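Local coordinates for protein glutathione S-transferase enzyme with thioredoxin-like domain (Xenorhabdus nematophila, PDB 4L8E) that probably acts as a glutathione transferase, binding glutathione between its thioredoxin-like N-terminal domain and its helical C-terminal domain, at residues 36-48 with 186-199. Numbering follows the deposited sequence.
Sequences TPNGYKITLFLEE and YSIADIAVYPWAKC. With GSH (glutathione), chain D; GSH (glutathione), chain B; GSH (glutathione), chain C.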
loop_
_atom_site.group_PDB
_atom_site.type_symbol
_atom_site.label_atom_id
_atom_site.label_comp_id
_atom_site.label_asym_id
_atom_site.label_seq_id
_atom_site.Cartn_x
_atom_site.Cartn_y
_atom_site.Cartn_z
ATOM N N THR A 36 17.623 -3.147 3.240
ATOM C CA THR A 36 16.498 -3.107 4.160
ATOM C C THR A 36 15.387 -3.945 3.532
ATOM O O THR A 36 15.443 -4.258 2.363
ATOM C CB THR A 36 15.955 -1.689 4.242
ATOM O OG1 THR A 36 15.483 -1.298 2.951
ATOM C CG2 THR A 36 16.998 -0.707 4.717
ATOM N N PRO A 37 14.349 -4.284 4.303
ATOM C CA PRO A 37 13.291 -5.114 3.693
ATOM C C PRO A 37 12.740 -4.589 2.363
ATOM O O PRO A 37 12.541 -5.369 1.420
ATOM C CB PRO A 37 12.220 -5.122 4.804
ATOM C CG PRO A 37 13.077 -5.094 6.065
ATOM C CD PRO A 37 14.095 -4.044 5.729
ATOM N N ASN A 38 12.498 -3.284 2.266
ATOM C CA ASN A 38 11.928 -2.717 1.065
ATOM C C ASN A 38 12.910 -2.680 -0.101
ATOM O O ASN A 38 12.497 -2.804 -1.240
ATOM C CB ASN A 38 11.318 -1.374 1.364
ATOM C CG ASN A 38 10.170 -1.500 2.342
ATOM O OD1 ASN A 38 9.299 -2.378 2.188
ATOM N ND2 ASN A 38 10.168 -0.664 3.345
ATOM N N GLY A 39 14.201 -2.513 0.191
ATOM C CA GLY A 39 15.210 -2.608 -0.841
ATOM C C GLY A 39 15.340 -4.015 -1.402
ATOM O O GLY A 39 15.470 -4.217 -2.622
ATOM N N TYR A 40 15.290 -5.009 -0.524
ATOM C CA TYR A 40 15.456 -6.404 -0.939
ATOM C C TYR A 40 14.292 -6.879 -1.803
ATOM O O TYR A 40 14.461 -7.750 -2.645
ATOM C CB TYR A 40 15.585 -7.337 0.254
ATOM C CG TYR A 40 16.946 -7.308 0.907
ATOM C CD1 TYR A 40 18.084 -7.719 0.217
ATOM C CD2 TYR A 40 17.089 -6.884 2.206
ATOM C CE1 TYR A 40 19.324 -7.688 0.840
ATOM C CE2 TYR A 40 18.319 -6.835 2.814
ATOM C CZ TYR A 40 19.422 -7.246 2.134
ATOM O OH TYR A 40 20.639 -7.194 2.788
ATOM N N LYS A 41 13.111 -6.296 -1.633
ATOM C CA LYS A 41 12.009 -6.666 -2.515
ATOM C C LYS A 41 12.426 -6.527 -3.971
ATOM O O LYS A 41 12.084 -7.360 -4.807
ATOM C CB LYS A 41 10.780 -5.785 -2.301
ATOM C CG LYS A 41 10.127 -5.883 -0.943
ATOM C CD LYS A 41 9.006 -4.855 -0.882
ATOM C CE LYS A 41 8.322 -4.795 0.467
ATOM N NZ LYS A 41 7.306 -3.674 0.496
ATOM N N ILE A 42 13.121 -5.440 -4.277
ATOM C CA ILE A 42 13.414 -5.118 -5.656
ATOM C C ILE A 42 14.596 -5.933 -6.167
ATOM O O ILE A 42 14.576 -6.426 -7.300
ATOM C CB ILE A 42 13.624 -3.615 -5.883
ATOM C CG1 ILE A 42 12.486 -2.815 -5.218
ATOM C CG2 ILE A 42 13.717 -3.342 -7.366
ATOM C CD1 ILE A 42 11.046 -3.242 -5.632
ATOM N N THR A 43 15.628 -6.087 -5.356
ATOM C CA THR A 43 16.742 -6.951 -5.794
ATOM C C THR A 43 16.319 -8.419 -5.909
ATOM O O THR A 43 16.802 -9.127 -6.775
ATOM C CB THR A 43 17.988 -6.812 -4.921
ATOM O OG1 THR A 43 17.648 -7.102 -3.568
ATOM C CG2 THR A 43 18.563 -5.406 -5.037
ATOM N N LEU A 44 15.391 -8.876 -5.076
ATOM C CA LEU A 44 14.821 -10.216 -5.282
ATOM C C LEU A 44 14.212 -10.344 -6.675
ATOM O O LEU A 44 14.502 -11.318 -7.392
ATOM C CB LEU A 44 13.752 -10.548 -4.225
ATOM C CG LEU A 44 14.232 -10.890 -2.816
ATOM C CD1 LEU A 44 13.011 -11.008 -1.872
ATOM C CD2 LEU A 44 15.073 -12.179 -2.737
ATOM N N PHE A 45 13.364 -9.379 -7.044
ATOM C CA PHE A 45 12.709 -9.402 -8.334
ATOM C C PHE A 45 13.769 -9.388 -9.447
ATOM O O PHE A 45 13.727 -10.204 -10.338
ATOM C CB PHE A 45 11.746 -8.238 -8.522
ATOM C CG PHE A 45 11.042 -8.286 -9.834
ATOM C CD1 PHE A 45 11.671 -7.817 -10.978
ATOM C CD2 PHE A 45 9.808 -8.862 -9.957
ATOM C CE1 PHE A 45 11.054 -7.908 -12.204
ATOM C CE2 PHE A 45 9.202 -8.952 -11.170
ATOM C CZ PHE A 45 9.835 -8.481 -12.304
ATOM N N LEU A 46 14.720 -8.470 -9.371
ATOM C CA LEU A 46 15.700 -8.304 -10.458
ATOM C C LEU A 46 16.591 -9.543 -10.591
ATOM O O LEU A 46 16.976 -9.948 -11.705
ATOM C CB LEU A 46 16.535 -7.036 -10.221
ATOM C CG LEU A 46 15.706 -5.741 -10.374
ATOM C CD1 LEU A 46 16.468 -4.570 -9.778
ATOM C CD2 LEU A 46 15.368 -5.479 -11.827
ATOM N N GLU A 47 16.950 -10.138 -9.467
ATOM C CA GLU A 47 17.753 -11.349 -9.478
ATOM C C GLU A 47 16.985 -12.574 -10.028
ATOM O O GLU A 47 17.574 -13.434 -10.690
ATOM C CB GLU A 47 18.297 -11.649 -8.092
ATOM C CG GLU A 47 19.380 -10.663 -7.614
ATOM C CD GLU A 47 20.669 -10.690 -8.431
ATOM O OE1 GLU A 47 21.043 -11.758 -8.961
ATOM O OE2 GLU A 47 21.344 -9.628 -8.485
ATOM N N GLU A 48 15.683 -12.638 -9.748
ATOM C CA GLU A 48 14.835 -13.693 -10.319
ATOM C C GLU A 48 14.765 -13.600 -11.847
ATOM O O GLU A 48 14.844 -14.615 -12.546
ATOM C CB GLU A 48 13.412 -13.623 -9.748
ATOM C CG GLU A 48 13.286 -13.980 -8.288
ATOM C CD GLU A 48 13.362 -15.484 -7.992
ATOM O OE1 GLU A 48 13.517 -16.330 -8.916
ATOM O OE2 GLU A 48 13.270 -15.826 -6.790
ATOM N N TYR A 186 5.047 -18.657 -7.253
ATOM C CA TYR A 186 5.770 -17.506 -6.692
ATOM C C TYR A 186 5.453 -16.255 -7.516
ATOM O O TYR A 186 5.548 -16.277 -8.742
ATOM C CB TYR A 186 7.269 -17.790 -6.741
ATOM C CG TYR A 186 8.198 -16.866 -5.940
ATOM C CD1 TYR A 186 8.067 -16.743 -4.586
ATOM C CD2 TYR A 186 9.251 -16.183 -6.551
ATOM C CE1 TYR A 186 8.915 -15.942 -3.831
ATOM C CE2 TYR A 186 10.111 -15.363 -5.799
ATOM C CZ TYR A 186 9.949 -15.275 -4.445
ATOM O OH TYR A 186 10.775 -14.493 -3.663
ATOM N N SER A 187 5.074 -15.168 -6.835
ATOM C CA SER A 187 4.713 -13.928 -7.512
ATOM C C SER A 187 5.235 -12.721 -6.770
ATOM O O SER A 187 5.803 -12.838 -5.685
ATOM C CB SER A 187 3.194 -13.802 -7.671
ATOM O OG SER A 187 2.570 -13.297 -6.495
ATOM N N ILE A 188 4.961 -11.547 -7.317
ATOM C CA ILE A 188 5.380 -10.320 -6.660
ATOM C C ILE A 188 4.735 -10.148 -5.280
ATOM O O ILE A 188 5.271 -9.431 -4.448
ATOM C CB ILE A 188 5.189 -9.050 -7.544
ATOM C CG1 ILE A 188 3.744 -8.863 -7.963
ATOM C CG2 ILE A 188 6.134 -9.074 -8.750
ATOM C CD1 ILE A 188 3.538 -7.583 -8.757
ATOM N N ALA A 189 3.621 -10.828 -5.020
ATOM C CA ALA A 189 3.021 -10.801 -3.673
ATOM C C ALA A 189 3.990 -11.448 -2.665
ATOM O O ALA A 189 4.245 -10.906 -1.602
ATOM C CB ALA A 189 1.693 -11.501 -3.668
ATOM N N ASP A 190 4.534 -12.597 -3.023
ATOM C CA ASP A 190 5.474 -13.294 -2.156
ATOM C C ASP A 190 6.781 -12.503 -2.001
ATOM O O ASP A 190 7.370 -12.425 -0.903
ATOM C CB ASP A 190 5.801 -14.667 -2.722
ATOM C CG ASP A 190 4.587 -15.513 -2.945
ATOM O OD1 ASP A 190 4.088 -16.142 -1.961
ATOM O OD2 ASP A 190 4.146 -15.572 -4.120
ATOM N N ILE A 191 7.259 -11.948 -3.110
ATOM C CA ILE A 191 8.490 -11.155 -3.101
ATOM C C ILE A 191 8.334 -9.949 -2.170
ATOM O O ILE A 191 9.276 -9.586 -1.452
ATOM C CB ILE A 191 8.865 -10.714 -4.536
ATOM C CG1 ILE A 191 9.258 -11.933 -5.384
ATOM C CG2 ILE A 191 9.891 -9.598 -4.494
ATOM C CD1 ILE A 191 9.326 -11.636 -6.874
ATOM N N ALA A 192 7.153 -9.338 -2.158
ATOM C CA ALA A 192 6.903 -8.195 -1.293
ATOM C C ALA A 192 6.900 -8.586 0.196
ATOM O O ALA A 192 7.411 -7.835 1.048
ATOM C CB ALA A 192 5.591 -7.520 -1.664
ATOM N N VAL A 193 6.336 -9.739 0.507
ATOM C CA VAL A 193 6.174 -10.182 1.892
ATOM C C VAL A 193 7.463 -10.761 2.476
ATOM O O VAL A 193 7.808 -10.525 3.642
ATOM C CB VAL A 193 5.035 -11.198 2.014
ATOM C CG1 VAL A 193 4.921 -11.777 3.428
ATOM C CG2 VAL A 193 3.692 -10.510 1.663
ATOM N N TYR A 194 8.201 -11.503 1.674
ATOM C CA TYR A 194 9.331 -12.237 2.216
ATOM C C TYR A 194 10.343 -11.418 3.030
ATOM O O TYR A 194 10.743 -11.825 4.101
ATOM C CB TYR A 194 10.042 -13.061 1.125
ATOM C CG TYR A 194 11.250 -13.795 1.623
ATOM C CD1 TYR A 194 11.138 -15.037 2.248
ATOM C CD2 TYR A 194 12.510 -13.249 1.503
ATOM C CE1 TYR A 194 12.236 -15.722 2.717
ATOM C CE2 TYR A 194 13.629 -13.931 1.978
ATOM C CZ TYR A 194 13.489 -15.160 2.577
ATOM O OH TYR A 194 14.603 -15.813 3.021
ATOM N N PRO A 195 10.795 -10.267 2.515
ATOM C CA PRO A 195 11.839 -9.559 3.262
ATOM C C PRO A 195 11.377 -9.070 4.625
ATOM O O PRO A 195 12.235 -8.901 5.510
ATOM C CB PRO A 195 12.176 -8.380 2.337
ATOM C CG PRO A 195 11.784 -8.865 0.969
ATOM C CD PRO A 195 10.551 -9.669 1.198
ATOM N N TRP A 196 10.075 -8.889 4.788
ATOM C CA TRP A 196 9.494 -8.512 6.069
ATOM C C TRP A 196 9.290 -9.720 6.975
ATOM O O TRP A 196 9.641 -9.691 8.147
ATOM C CB TRP A 196 8.175 -7.762 5.848
ATOM C CG TRP A 196 8.415 -6.306 5.530
ATOM C CD1 TRP A 196 8.431 -5.709 4.287
ATOM C CD2 TRP A 196 8.747 -5.283 6.468
ATOM N NE1 TRP A 196 8.729 -4.370 4.418
ATOM C CE2 TRP A 196 8.923 -4.086 5.742
ATOM C CE3 TRP A 196 8.912 -5.259 7.859
ATOM C CZ2 TRP A 196 9.261 -2.892 6.361
ATOM C CZ3 TRP A 196 9.251 -4.091 8.453
ATOM C CH2 TRP A 196 9.395 -2.904 7.715
ATOM N N ALA A 197 8.750 -10.798 6.418
ATOM C CA ALA A 197 8.550 -12.023 7.203
ATOM C C ALA A 197 9.871 -12.646 7.671
ATOM O O ALA A 197 9.908 -13.270 8.731
ATOM C CB ALA A 197 7.745 -13.023 6.410
ATOM N N LYS A 198 10.946 -12.472 6.886
ATOM C CA LYS A 198 12.284 -12.959 7.208
ATOM C C LYS A 198 12.790 -12.346 8.501
ATOM O O LYS A 198 13.674 -12.901 9.180
ATOM C CB LYS A 198 13.258 -12.645 6.036
ATOM C CG LYS A 198 14.729 -12.501 6.396
ATOM C CD LYS A 198 15.636 -12.745 5.194
ATOM C CE LYS A 198 17.120 -12.730 5.580
ATOM N NZ LYS A 198 17.483 -11.495 6.350
ATOM N N CYS A 199 12.213 -11.206 8.857
ATOM C CA CYS A 199 12.614 -10.458 10.027
ATOM C C CYS A 199 11.767 -10.764 11.263
ATOM O O CYS A 199 11.824 -10.023 12.242
ATOM C CB CYS A 199 12.578 -8.961 9.738
ATOM S SG CYS A 199 13.824 -8.417 8.521
HETATM C CG1 GSH D . 18.833 -6.109 6.399
HETATM C CD1 GSH D . 17.393 -6.205 6.890
HETATM O OE1 GSH D . 16.527 -6.700 6.172
HETATM N N2 GSH D . 17.113 -5.692 8.245
HETATM C CA2 GSH D . 15.816 -5.697 8.853
HETATM C C2 GSH D . 15.404 -4.258 9.098
HETATM O O2 GSH D . 14.389 -4.023 9.769
HETATM C CB2 GSH D . 15.804 -6.469 10.141
HETATM S SG2 GSH D . 15.727 -8.213 9.791
HETATM N N3 GSH D . 16.178 -3.139 8.547
HETATM C CA3 GSH D . 15.735 -1.765 8.771
HETATM C C3 GSH D . 15.882 -1.275 10.177
HETATM O O31 GSH D . 15.259 -0.236 10.526
HETATM O O32 GSH D . 16.616 -1.870 11.007
HETATM N N1 GSH B . 11.678 7.354 9.425
HETATM C CA1 GSH B . 11.513 5.957 9.572
HETATM C C1 GSH B . 10.892 5.675 10.912
HETATM O O11 GSH B . 11.048 6.494 11.872
HETATM O O12 GSH B . 10.229 4.603 11.087
HETATM C CB1 GSH B . 12.840 5.306 9.497
HETATM C CG1 GSH B . 12.779 3.800 9.659
HETATM C CD1 GSH B . 12.297 3.119 8.395
HETATM O OE1 GSH B . 12.418 3.650 7.313
HETATM N N2 GSH B . 11.671 1.817 8.526
HETATM C CA2 GSH B . 11.198 1.112 7.380
HETATM C C2 GSH B . 9.695 0.941 7.535
HETATM O O2 GSH B . 9.135 0.793 8.632
HETATM C CB2 GSH B . 11.822 -0.229 7.261
HETATM S SG2 GSH B . 13.578 -0.089 6.896
HETATM N N3 GSH B . 8.882 0.980 6.369
HETATM C CA3 GSH B . 7.456 0.824 6.524
HETATM C C3 GSH B . 6.894 0.224 5.299
HETATM O O31 GSH B . 7.609 -0.531 4.592
HETATM O O32 GSH B . 5.698 0.493 4.989
HETATM N N1 GSH C . 5.965 2.249 1.299
HETATM C CA1 GSH C . 7.379 2.352 0.951
HETATM C C1 GSH C . 7.732 1.292 -0.058
HETATM O O11 GSH C . 8.662 1.493 -0.904
HETATM O O12 GSH C . 7.082 0.190 -0.101
HETATM C CB1 GSH C . 8.229 2.228 2.185
HETATM C CG1 GSH C . 9.702 2.481 1.912
HETATM C CD1 GSH C . 10.487 2.642 3.197
HETATM O OE1 GSH C . 9.978 2.602 4.306
HETATM N N2 GSH C . 11.881 2.892 3.038
HETATM C CA2 GSH C . 12.760 3.069 4.133
HETATM C C2 GSH C . 13.428 4.409 3.953
HETATM O O2 GSH C . 13.919 4.813 2.875
HETATM C CB2 GSH C . 13.834 2.034 4.198
HETATM S SG2 GSH C . 13.138 0.405 4.266
HETATM N N3 GSH C . 13.457 5.264 5.093
HETATM C CA3 GSH C . 14.100 6.556 4.960
HETATM C C3 GSH C . 13.413 7.566 5.807
HETATM O O31 GSH C . 13.994 8.664 5.978
HETATM O O32 GSH C . 12.279 7.317 6.319
HETATM O O HOH W 1 13.256 -14.604 -4.470
#
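Helices 37-48 and 188-197 run roughly antiparallel, at 140° between their directions, and their axes close to 8.1 Å; Pro37 and Pro195 bring the backbones nearest, their CA atoms 4.7 Å apart. Pro195, at a kink in its helix, is a knob set into a hole made by Pro37, Tyr40, Lys41 and Leu44. Leu44 CD1 reaches the Pro195 ring at CG, 3.8 Å away, while farther along Phe45 CD2 touches Ile188 CG2 and Ile191 CD1. Pro37 CB sits over one face of the Trp196 indole, 3.6 Å from the centroid of the five-membered ring, a CH-pi contact. The indole edge is used too: Trp196 NE1 donates a nearly straight bond (169°) to Asn38 OD1 at 3.0 Å. Lys41, extended beyond CG (chi2 175°), reaches the same oxygen from the opposite face of the amide, NZ to OD1 2.9 Å, and also bonds Gln131 and Ser99. Doubly gripped, the amide is fixed in rotation and Asn38 ND2 donates to O31 of one glutathione at 2.8 Å. At the far end a water links Glu48, salt-bridged to Arg223, with Tyr186. Such packing is part of the interdomain interface of the glutathione transferase fold, here with glutathione at its end.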